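Local atomic coordinates of glutathione S-transferase domain (Burkholderia graminis, PDB entry 4MF5), a protein that binds glutathione and probably transfers it to electrophilic substrates, as a dimeric member of the glutathione S-transferase superfamily. Residues R134-A137 with I138-M142; L186-R189 with L190-R193; D199-I203 with A204-T208; V225-Q228 with D229-N232. One frame throughout, in Å; residues are numbered along the deposited sequence.

In the fold
All four contacts lie in the helical part of a glutathione transferase fold, and each joins neighbouring turns of the chain. Contact 1, on helix 131-161, and contact 3, at the start of helix 203-216, have centres 10 Å apart and pack Trp-140 and Val-141 against Ala-204 and Ile-203. Contact 2 ends helix 170-190; its Arg-189 makes a salt bridge to Glu-136 of contact 1, and Leu-186 meets Thr-208 of contact 3. Contact 4 leads into helix 231-242, where Asn-232 meets Glu-187 and Glu-191 of contact 2. Bound glutathione lies about 12 Å from the side chain of Ala-207 and about 13 Å from that of Val-141.

Contact 1 of 4, residues R134-A137 with I138-M142; sequences RYEA and IQWVM
Glu-136 and Trp-140, one helical turn apart on helix 131-161, lie side by side and point the same way, while Gln-139 crosses Glu-136 obliquely. In this long helix of the all-helical part of the glutathione transferase fold, Glu-136 CG sits at the edge of the indole, in its plane, 4.0 Å from Trp-140 CD1. Glu-136 CG is also 4.0 Å from Gln-139 NE2, and the carboxylate and amide planes are turned 75° apart. The glutamate chain stays extended, with CG anti to the backbone N (chi1 -170°), and this carries the carboxylate out past the indole edge. There one water ties three side chains together: it donates to Glu-136 OE2 and accepts from Gln-139 NE2 and Trp-140 NE1. Glu-136 OE2 also makes a salt bridge to Arg-189, while Gln-139 OE1 accepts from the backbone N of Phe-110 of the second subunit.

Further round the helix, Ile-138 CD1 lies 4.0 Å from Arg-134 CG and a looser 4.4 Å from Tyr-135 CD1. The guanidinium of Arg-134 goes on to a salt bridge with Asp-121, whereas Tyr-135 OH bonds to Asp-121 of the second subunit, so this turn belongs to the dimer interface. Under the side chains the backbone is regular: Gln-139 N donates to Tyr-135 O at 2.8 Å. Val-141 N likewise donates to Ala-137 O at 2.9 Å. Val-141 CG2 rests 3.3 Å from Ala-137 O.

Contact 2 of 4, residues L186-R189 with L190-R193; sequences LEQR and LEGR
Arg-189 and Arg-193 lay their guanidinium groups flat on one another, centres 3.6 Å apart and planes only 5° from parallel. Arg-189 bends at its second torsion (chi2 64°), while Arg-193 reaches back extended from CG to NE; the chains approach at an oblique angle and their planar ends overlap. Arg-193 NE lies over the centre of the Arg-189 group, and Arg-189 NH2 over that of Arg-193. A bond from Arg-193 NH1 to Arg-189 O, 2.8 Å long and 158° at the hydrogen, helps set the rotation of the Arg-193 guanidinium, with the oxygen near its plane.

Helix 170-190 ends here. Leu-190 N still donates to Leu-186 O at 2.9 Å, but Glu-191 N finds only weak bonds, to the carbonyls of Glu-187 and Gln-188. A type II turn from Leu-190 to Arg-193 follows, with Gly-192 at positive phi, and a water donates to both Gln-188 O and Glu-191 O.

Two like charges so close, Arg-189 NH2 being 3.4 Å from Arg-193 NH2, would probably be unfavourable without other partners. Arg-189 NE donates to Ile-196 O, and this bond, the Glu-136 salt bridge and the grip of Arg-189 O on Arg-193 probably offset much of that repulsion.

Contact 3 of 4, residues D199-I203 with A204-T208; sequences DQYSI and ADIAT
Ser-202 and Asp-205 form a capping box at the start of helix 203-216, with a water molecule built into it. For the aspartate's part, Ser-202 N donates to Asp-205 OD2 at 2.9 Å, using the anti lone pair of that oxygen. The serine's capping bond comes from its hydroxyl, which at chi1 75° is turned over the first turn: Ser-202 OG accepts from Ala-204 N at 3.0 Å. The water donates to Asp-205 OD2 and Gln-200 O and accepts from Ser-202 OG. Asp-205 OD1 meanwhile takes the backbone N of Ile-196, so both carboxylate oxygens are engaged, and the helix end may favour its negative charge.

A capping box at this helix is a familiar feature of glutathione transferases. Beside it Tyr-201, just before the N-cap, meets Ile-206, four residues past it, an apolar pair that fits a hydrophobic staple (Tyr-201 CZ to Ile-206 CG1 3.7 Å). The tyrosine ring lies nearly parallel to the Asp-205 carboxylate, planes 5° apart, with Tyr-201 CD1 3.9 Å from Asp-205 CB. Ile-203 packs on helices 51-63, 112-123 and 131-161. The side chains of Ile-206 and Tyr-201 cross at about a right angle, and their closest touch is Tyr-201 OH to Ile-206 CG1 at 3.4 Å.

Contact 4 of 4, residues V225-Q228 with D229-N232; sequences VAIQ and DFPN
The ring of Phe-230 has Asp-229 CB over one face, 4.0 Å above the plane and offset toward the rim, and backbone carbonyls from the preceding turn at its edge. Val-225 O lies in the ring plane, 3.5 Å from Phe-230 CE2, and Ile-227 O also comes in near the plane, 3.5 Å from Phe-230 CD2. Ala-226 O approaches obliquely. Oxygens set against the rim of an aromatic ring face its slightly positive hydrogens, so these approaches are probably mildly attractive. Phe-230 CG is anti to its own carbonyl carbon (chi1 -52°), which swings the ring back over the turn toward residues 225-227. Ile-227 CD1 adds a loose apolar touch on CD2, and Glu-187 of helix 170-190 packs against the same phenylalanine.

Helix 222-225 closes in a Schellman motif whose C-prime residue is Ala-226, with positive phi: Ile-227 N reaches back to Gly-222 O and Ala-226 N to Glu-223 O. A short 3-10 turn follows, and Phe-230 then takes the N-cap position of helix 231-242. Asp-229 N donates to Ala-226 O at 2.8 Å, nearly straight at the hydrogen (166°), although the donor stands above the carbonyl plane. Phe-230 N approaches Ile-227 O in a similar way, at 3.0 Å.

Asp-229 turns its carboxylate back over Ala-226, Asp-229 OD2 lying 3.5 Å from Ala-226 CB. A water donates both to Asp-229 OD2, at 2.7 Å, and to Val-225 O, tying the aspartate to the last turn of helix 222-225.

Contact 1 of 4, residues R134-A137 with I138-M142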
loop_
_atom_site.group_PDB
_atom_site.type_symbol
_atom_site.label_atom_id
_atom_site.label_comp_id
_atom_site.label_asym_id
_atom_site.label_seq_id
_atom_site.Cartn_x
_atom_site.Cartn_y
_atom_site.Cartn_z
ATOM N N ARG A 134 -1.758 -2.735 16.267
ATOM C CA ARG A 134 -2.470 -2.097 15.157
ATOM C C ARG A 134 -1.495 -1.617 14.093
ATOM O O ARG A 134 -1.686 -1.842 12.897
ATOM C CB ARG A 134 -3.276 -0.893 15.649
ATOM C CG ARG A 134 -3.836 -0.049 14.507
ATOM C CD ARG A 134 -4.508 1.210 15.024
ATOM N NE ARG A 134 -5.220 1.902 13.936
ATOM C CZ ARG A 134 -6.393 1.497 13.450
ATOM N NH1 ARG A 134 -7.005 0.453 13.955
ATOM N NH2 ARG A 134 -6.983 2.166 12.476
ATOM N N TYR A 135 -0.454 -0.906 14.518
ATOM C CA TYR A 135 0.529 -0.416 13.554
ATOM C C TYR A 135 1.280 -1.555 12.874
ATOM O O TYR A 135 1.586 -1.464 11.695
ATOM C CB TYR A 135 1.474 0.625 14.177
ATOM C CG TYR A 135 0.740 1.880 14.555
ATOM C CD1 TYR A 135 0.114 2.672 13.600
ATOM C CD2 TYR A 135 0.610 2.251 15.884
ATOM C CE1 TYR A 135 -0.622 3.781 13.940
ATOM C CE2 TYR A 135 -0.119 3.350 16.238
ATOM C CZ TYR A 135 -0.752 4.107 15.276
ATOM O OH TYR A 135 -1.496 5.201 15.659
ATOM N N GLU A 136 1.581 -2.623 13.607
ATOM C CA GLU A 136 2.188 -3.791 13.003
ATOM C C GLU A 136 1.289 -4.409 11.929
ATOM O O GLU A 136 1.769 -4.826 10.870
ATOM C CB GLU A 136 2.564 -4.804 14.083
ATOM C CG GLU A 136 3.415 -5.935 13.568
ATOM C CD GLU A 136 3.785 -6.933 14.631
ATOM O OE1 GLU A 136 2.992 -7.210 15.539
ATOM O OE2 GLU A 136 4.899 -7.454 14.561
ATOM N N ALA A 137 -0.011 -4.485 12.211
ATOM C CA ALA A 137 -0.963 -4.959 11.217
ATOM C C ALA A 137 -0.946 -4.084 9.983
ATOM O O ALA A 137 -0.919 -4.576 8.852
ATOM C CB ALA A 137 -2.374 -5.028 11.798
ATOM N N ILE A 138 -0.986 -2.761 10.183
ATOM C CA ILE A 138 -0.978 -1.839 9.069
ATOM C C ILE A 138 0.310 -1.985 8.270
ATOM O O ILE A 138 0.292 -1.982 7.035
ATOM C CB ILE A 138 -1.201 -0.381 9.564
ATOM C CG1 ILE A 138 -2.627 -0.234 10.145
ATOM C CG2 ILE A 138 -0.967 0.617 8.419
ATOM C CD1 ILE A 138 -2.868 1.085 10.837
ATOM N N GLN A 139 1.442 -2.137 8.967
ATOM C CA GLN A 139 2.728 -2.402 8.319
ATOM C C GLN A 139 2.649 -3.607 7.383
ATOM O O GLN A 139 3.064 -3.538 6.224
ATOM C CB GLN A 139 3.773 -2.613 9.410
ATOM C CG GLN A 139 5.126 -3.093 8.928
ATOM C CD GLN A 139 5.934 -3.533 10.109
ATOM O OE1 GLN A 139 6.653 -2.740 10.708
ATOM N NE2 GLN A 139 5.745 -4.779 10.516
ATOM N N TRP A 140 2.144 -4.741 7.868
ATOM C CA TRP A 140 2.104 -5.929 7.012
ATOM C C TRP A 140 1.083 -5.786 5.878
ATOM O O TRP A 140 1.316 -6.314 4.788
ATOM C CB TRP A 140 1.920 -7.219 7.846
ATOM C CG TRP A 140 3.175 -7.573 8.559
ATOM C CD1 TRP A 140 3.468 -7.397 9.876
ATOM C CD2 TRP A 140 4.367 -8.115 7.957
ATOM N NE1 TRP A 140 4.779 -7.806 10.133
ATOM C CE2 TRP A 140 5.342 -8.237 8.968
ATOM C CE3 TRP A 140 4.701 -8.514 6.665
ATOM C CZ2 TRP A 140 6.629 -8.725 8.714
ATOM C CZ3 TRP A 140 5.976 -9.017 6.413
ATOM C CH2 TRP A 140 6.923 -9.107 7.432
ATOM N N VAL A 141 -0.016 -5.060 6.091
ATOM C CA VAL A 141 -0.918 -4.754 4.996
ATOM C C VAL A 141 -0.202 -3.878 3.955
ATOM O O VAL A 141 -0.350 -4.105 2.748
ATOM C CB VAL A 141 -2.231 -4.111 5.483
ATOM C CG1 VAL A 141 -3.055 -3.591 4.314
ATOM C CG2 VAL A 141 -3.043 -5.111 6.321
ATOM N N MET A 142 0.589 -2.905 4.399
ATOM C CA MET A 142 1.363 -2.066 3.475
ATOM C C MET A 142 2.405 -2.868 2.691
ATOM O O MET A 142 2.604 -2.623 1.497
ATOM C CB MET A 142 2.034 -0.922 4.233
ATOM C CG MET A 142 1.112 0.141 4.768
ATOM S SD MET A 142 0.260 1.018 3.444
ATOM C CE MET A 142 -0.610 2.244 4.442
HETATM O O HOH W 1 6.494 -6.869 12.367
#

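Contact 2 of 4, residues L186-R189 with L190-R193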
loop_
_atom_site.group_PDB
_atom_site.type_symbol
_atom_site.label_atom_id
_atom_site.label_comp_id
_atom_site.label_asym_id
_atom_site.label_seq_id
_atom_site.Cartn_x
_atom_site.Cartn_y
_atom_site.Cartn_z
ATOM N N LEU A 186 8.004 -13.534 3.689
ATOM C CA LEU A 186 6.846 -14.170 4.332
ATOM C C LEU A 186 7.237 -15.444 5.055
ATOM O O LEU A 186 6.772 -15.691 6.166
ATOM C CB LEU A 186 5.751 -14.483 3.327
ATOM C CG LEU A 186 4.963 -13.309 2.790
ATOM C CD1 LEU A 186 3.991 -13.804 1.727
ATOM C CD2 LEU A 186 4.216 -12.565 3.867
ATOM N N GLU A 187 8.089 -16.251 4.428
ATOM C CA GLU A 187 8.532 -17.520 5.006
ATOM C C GLU A 187 9.235 -17.313 6.340
ATOM O O GLU A 187 8.943 -17.994 7.333
ATOM C CB GLU A 187 9.453 -18.239 4.027
ATOM C CG GLU A 187 9.972 -19.562 4.513
ATOM C CD GLU A 187 8.896 -20.607 4.676
ATOM O OE1 GLU A 187 7.811 -20.441 4.103
ATOM O OE2 GLU A 187 9.157 -21.613 5.377
ATOM N N GLN A 188 10.180 -16.402 6.381
ATOM C CA GLN A 188 10.881 -16.104 7.621
ATOM C C GLN A 188 9.964 -15.524 8.669
ATOM O O GLN A 188 10.108 -15.827 9.829
ATOM C CB GLN A 188 12.080 -15.187 7.362
ATOM C CG GLN A 188 12.927 -14.946 8.574
ATOM C CD GLN A 188 13.474 -16.270 9.118
ATOM O OE1 GLN A 188 14.163 -16.996 8.388
ATOM N NE2 GLN A 188 13.086 -16.637 10.352
ATOM N N ARG A 189 9.006 -14.700 8.258
ATOM C CA ARG A 189 8.069 -14.130 9.203
ATOM C C ARG A 189 7.174 -15.197 9.833
ATOM O O ARG A 189 6.829 -15.145 11.018
ATOM C CB ARG A 189 7.231 -13.060 8.508
ATOM C CG ARG A 189 6.152 -12.470 9.368
ATOM C CD ARG A 189 6.705 -11.739 10.539
ATOM N NE ARG A 189 5.627 -11.310 11.365
ATOM C CZ ARG A 189 5.781 -10.605 12.472
ATOM N NH1 ARG A 189 4.705 -10.313 13.191
ATOM N NH2 ARG A 189 6.983 -10.170 12.843
ATOM N N LEU A 190 6.768 -16.173 9.031
ATOM C CA LEU A 190 5.860 -17.220 9.492
ATOM C C LEU A 190 6.557 -18.293 10.301
ATOM O O LEU A 190 5.876 -19.110 10.930
ATOM C CB LEU A 190 5.118 -17.835 8.311
ATOM C CG LEU A 190 4.062 -16.920 7.703
ATOM C CD1 LEU A 190 3.652 -17.484 6.345
ATOM C CD2 LEU A 190 2.853 -16.745 8.594
ATOM N N GLU A 191 7.889 -18.312 10.330
ATOM C CA GLU A 191 8.596 -19.277 11.143
ATOM C C GLU A 191 8.241 -19.055 12.596
ATOM O O GLU A 191 8.456 -17.978 13.146
ATOM C CB GLU A 191 10.099 -19.149 10.913
ATOM C CG GLU A 191 10.944 -20.099 11.730
ATOM C CD GLU A 191 10.597 -21.552 11.498
ATOM O OE1 GLU A 191 10.260 -21.944 10.362
ATOM O OE2 GLU A 191 10.695 -22.321 12.480
ATOM N N GLY A 192 7.687 -20.083 13.229
ATOM C CA GLY A 192 7.312 -19.993 14.625
ATOM C C GLY A 192 6.017 -19.230 14.854
ATOM O O GLY A 192 5.692 -18.954 16.005
ATOM N N ARG A 193 5.267 -18.897 13.798
ATOM C CA ARG A 193 4.002 -18.183 13.917
ATOM C C ARG A 193 2.906 -18.934 13.196
ATOM O O ARG A 193 3.118 -19.501 12.121
ATOM C CB ARG A 193 4.099 -16.764 13.327
ATOM C CG ARG A 193 5.000 -15.826 14.099
ATOM C CD ARG A 193 4.963 -14.392 13.565
ATOM N NE ARG A 193 5.764 -13.513 14.415
ATOM C CZ ARG A 193 7.084 -13.343 14.330
ATOM N NH1 ARG A 193 7.803 -13.932 13.372
ATOM N NH2 ARG A 193 7.707 -12.551 15.212
HETATM O O HOH W 2 9.990 -15.742 12.532
#

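Contact 3 of 4, residues D199-I203 with A204-T208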
loop_
_atom_site.group_PDB
_atom_site.type_symbol
_atom_site.label_atom_id
_atom_site.label_comp_id
_atom_site.label_asym_id
_atom_site.label_seq_id
_atom_site.Cartn_x
_atom_site.Cartn_y
_atom_site.Cartn_z
ATOM N N ASP A 199 -0.375 -15.626 16.775
ATOM C CA ASP A 199 -1.473 -16.532 16.988
ATOM C C ASP A 199 -2.746 -16.099 16.300
ATOM O O ASP A 199 -3.543 -16.949 15.904
ATOM C CB ASP A 199 -1.795 -16.673 18.483
ATOM C CG ASP A 199 -0.769 -17.469 19.254
ATOM O OD1 ASP A 199 0.069 -18.167 18.656
ATOM O OD2 ASP A 199 -0.851 -17.425 20.501
ATOM N N GLN A 200 -2.966 -14.797 16.166
ATOM C CA GLN A 200 -4.271 -14.317 15.716
ATOM C C GLN A 200 -4.287 -14.044 14.220
ATOM O O GLN A 200 -3.550 -13.202 13.718
ATOM C CB GLN A 200 -4.655 -13.062 16.459
ATOM C CG GLN A 200 -4.733 -13.274 17.964
ATOM C CD GLN A 200 -5.635 -14.432 18.364
ATOM O OE1 GLN A 200 -5.254 -15.273 19.180
ATOM N NE2 GLN A 200 -6.834 -14.484 17.791
ATOM N N TYR A 201 -5.163 -14.750 13.518
ATOM C CA TYR A 201 -5.502 -14.481 12.128
ATOM C C TYR A 201 -6.000 -13.039 12.018
ATOM O O TYR A 201 -6.750 -12.584 12.879
ATOM C CB TYR A 201 -6.602 -15.465 11.734
ATOM C CG TYR A 201 -7.230 -15.302 10.379
ATOM C CD1 TYR A 201 -6.559 -15.670 9.220
ATOM C CD2 TYR A 201 -8.544 -14.857 10.255
ATOM C CE1 TYR A 201 -7.186 -15.618 7.981
ATOM C CE2 TYR A 201 -9.170 -14.790 9.032
ATOM C CZ TYR A 201 -8.499 -15.205 7.892
ATOM O OH TYR A 201 -9.111 -15.233 6.652
ATOM N N SER A 202 -5.614 -12.346 10.956
ATOM C CA SER A 202 -5.893 -10.924 10.867
ATOM C C SER A 202 -6.041 -10.451 9.437
ATOM O O SER A 202 -5.804 -11.196 8.473
ATOM C CB SER A 202 -4.759 -10.122 11.527
ATOM O OG SER A 202 -3.595 -10.092 10.693
ATOM N N ILE A 203 -6.307 -9.160 9.293
ATOM C CA ILE A 203 -6.327 -8.529 7.998
ATOM C C ILE A 203 -5.006 -8.671 7.247
ATOM O O ILE A 203 -5.004 -8.576 6.016
ATOM C CB ILE A 203 -6.754 -7.039 8.075
ATOM C CG1 ILE A 203 -5.824 -6.191 8.947
ATOM C CG2 ILE A 203 -8.209 -6.941 8.482
ATOM C CD1 ILE A 203 -6.116 -4.716 8.854
ATOM N N ALA A 204 -3.872 -8.841 7.938
ATOM C CA ALA A 204 -2.632 -9.071 7.206
ATOM C C ALA A 204 -2.690 -10.364 6.388
ATOM O O ALA A 204 -2.222 -10.423 5.243
ATOM C CB ALA A 204 -1.447 -9.090 8.164
ATOM N N ASP A 205 -3.244 -11.413 6.981
ATOM C CA ASP A 205 -3.388 -12.695 6.274
ATOM C C ASP A 205 -4.390 -12.573 5.133
ATOM O O ASP A 205 -4.181 -13.096 4.030
ATOM C CB ASP A 205 -3.816 -13.776 7.275
ATOM C CG ASP A 205 -2.895 -13.810 8.480
ATOM O OD1 ASP A 205 -1.705 -14.147 8.288
ATOM O OD2 ASP A 205 -3.384 -13.473 9.584
ATOM N N ILE A 206 -5.509 -11.907 5.405
ATOM C CA ILE A 206 -6.543 -11.716 4.403
ATOM C C ILE A 206 -6.014 -10.937 3.196
ATOM O O ILE A 206 -6.379 -11.222 2.060
ATOM C CB ILE A 206 -7.780 -11.056 5.037
ATOM C CG1 ILE A 206 -8.395 -12.011 6.077
ATOM C CG2 ILE A 206 -8.790 -10.670 3.969
ATOM C CD1 ILE A 206 -9.501 -11.390 6.914
ATOM N N ALA A 207 -5.137 -9.955 3.444
ATOM C CA ALA A 207 -4.546 -9.198 2.343
ATOM C C ALA A 207 -3.619 -10.063 1.506
ATOM O O ALA A 207 -3.511 -9.891 0.299
ATOM C CB ALA A 207 -3.789 -8.001 2.868
ATOM N N THR A 208 -2.870 -10.952 2.163
ATOM C CA THR A 208 -1.691 -11.586 1.579
ATOM C C THR A 208 -1.994 -12.919 0.903
ATOM O O THR A 208 -1.568 -13.167 -0.230
ATOM C CB THR A 208 -0.626 -11.758 2.667
ATOM O OG1 THR A 208 -0.299 -10.479 3.223
ATOM C CG2 THR A 208 0.624 -12.400 2.133
HETATM O O HOH W 3 -2.134 -12.281 11.530
#

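Contact 4 of 4, residues V225-Q228 with D229-N232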
loop_
_atom_site.group_PDB
_atom_site.type_symbol
_atom_site.label_atom_id
_atom_site.label_comp_id
_atom_site.label_asym_id
_atom_site.label_seq_id
_atom_site.Cartn_x
_atom_site.Cartn_y
_atom_site.Cartn_z
ATOM N N VAL A 225 8.560 -19.986 -9.134
ATOM C CA VAL A 225 8.992 -19.529 -7.809
ATOM C C VAL A 225 9.374 -20.675 -6.892
ATOM O O VAL A 225 9.900 -20.413 -5.830
ATOM C CB VAL A 225 7.951 -18.603 -7.135
ATOM C CG1 VAL A 225 7.646 -17.394 -7.983
ATOM C CG2 VAL A 225 6.668 -19.362 -6.764
ATOM N N ALA A 226 9.078 -21.917 -7.293
ATOM C CA ALA A 226 9.331 -23.128 -6.500
ATOM C C ALA A 226 8.707 -23.009 -5.099
ATOM O O ALA A 226 9.394 -22.955 -4.077
ATOM C CB ALA A 226 10.821 -23.460 -6.424
ATOM N N ILE A 227 7.379 -22.989 -5.068
ATOM C CA ILE A 227 6.614 -22.739 -3.859
ATOM C C ILE A 227 6.992 -23.700 -2.717
ATOM O O ILE A 227 6.931 -23.330 -1.552
ATOM C CB ILE A 227 5.096 -22.740 -4.152
ATOM C CG1 ILE A 227 4.279 -22.256 -2.954
ATOM C CG2 ILE A 227 4.596 -24.085 -4.665
ATOM C CD1 ILE A 227 4.542 -20.820 -2.535
ATOM N N GLN A 228 7.387 -24.918 -3.067
ATOM C CA GLN A 228 7.790 -25.939 -2.106
ATOM C C GLN A 228 9.005 -25.506 -1.269
ATOM O O GLN A 228 9.272 -26.109 -0.229
ATOM C CB GLN A 228 8.070 -27.277 -2.797
ATOM C CG GLN A 228 9.164 -27.223 -3.853
ATOM C CD GLN A 228 8.708 -26.892 -5.254
ATOM O OE1 GLN A 228 9.480 -27.141 -6.230
ATOM N NE2 GLN A 228 7.548 -26.363 -5.421
ATOM N N ASP A 229 9.722 -24.468 -1.689
ATOM C CA ASP A 229 10.842 -23.966 -0.935
ATOM C C ASP A 229 10.408 -23.150 0.273
ATOM O O ASP A 229 11.261 -22.723 1.059
ATOM C CB ASP A 229 11.743 -23.079 -1.810
ATOM C CG ASP A 229 12.511 -23.836 -2.860
ATOM O OD1 ASP A 229 12.527 -25.071 -2.815
ATOM O OD2 ASP A 229 13.111 -23.185 -3.734
ATOM N N PHE A 230 9.100 -22.914 0.440
ATOM C CA PHE A 230 8.580 -22.025 1.487
ATOM C C PHE A 230 7.551 -22.813 2.308
ATOM O O PHE A 230 6.343 -22.605 2.185
ATOM C CB PHE A 230 7.971 -20.777 0.837
ATOM C CG PHE A 230 8.906 -20.112 -0.136
ATOM C CD1 PHE A 230 9.941 -19.287 0.312
ATOM C CD2 PHE A 230 8.770 -20.311 -1.502
ATOM C CE1 PHE A 230 10.819 -18.694 -0.583
ATOM C CE2 PHE A 230 9.660 -19.714 -2.395
ATOM C CZ PHE A 230 10.664 -18.898 -1.929
ATOM N N PRO A 231 8.013 -23.727 3.163
ATOM C CA PRO A 231 7.066 -24.627 3.843
ATOM C C PRO A 231 6.112 -23.903 4.807
ATOM O O PRO A 231 4.948 -24.299 4.916
ATOM C CB PRO A 231 7.992 -25.620 4.573
ATOM C CG PRO A 231 9.303 -24.915 4.671
ATOM C CD PRO A 231 9.407 -24.125 3.393
ATOM N N ASN A 232 6.578 -22.893 5.527
ATOM C CA ASN A 232 5.664 -22.131 6.362
ATOM C C ASN A 232 4.578 -21.437 5.544
ATOM O O ASN A 232 3.417 -21.394 5.940
ATOM C CB ASN A 232 6.393 -21.089 7.202
ATOM C CG ASN A 232 7.196 -21.696 8.311
ATOM O OD1 ASN A 232 6.632 -22.239 9.277
ATOM N ND2 ASN A 232 8.474 -21.553 8.233
HETATM O O HOH W 4 12.449 -20.708 -4.599
#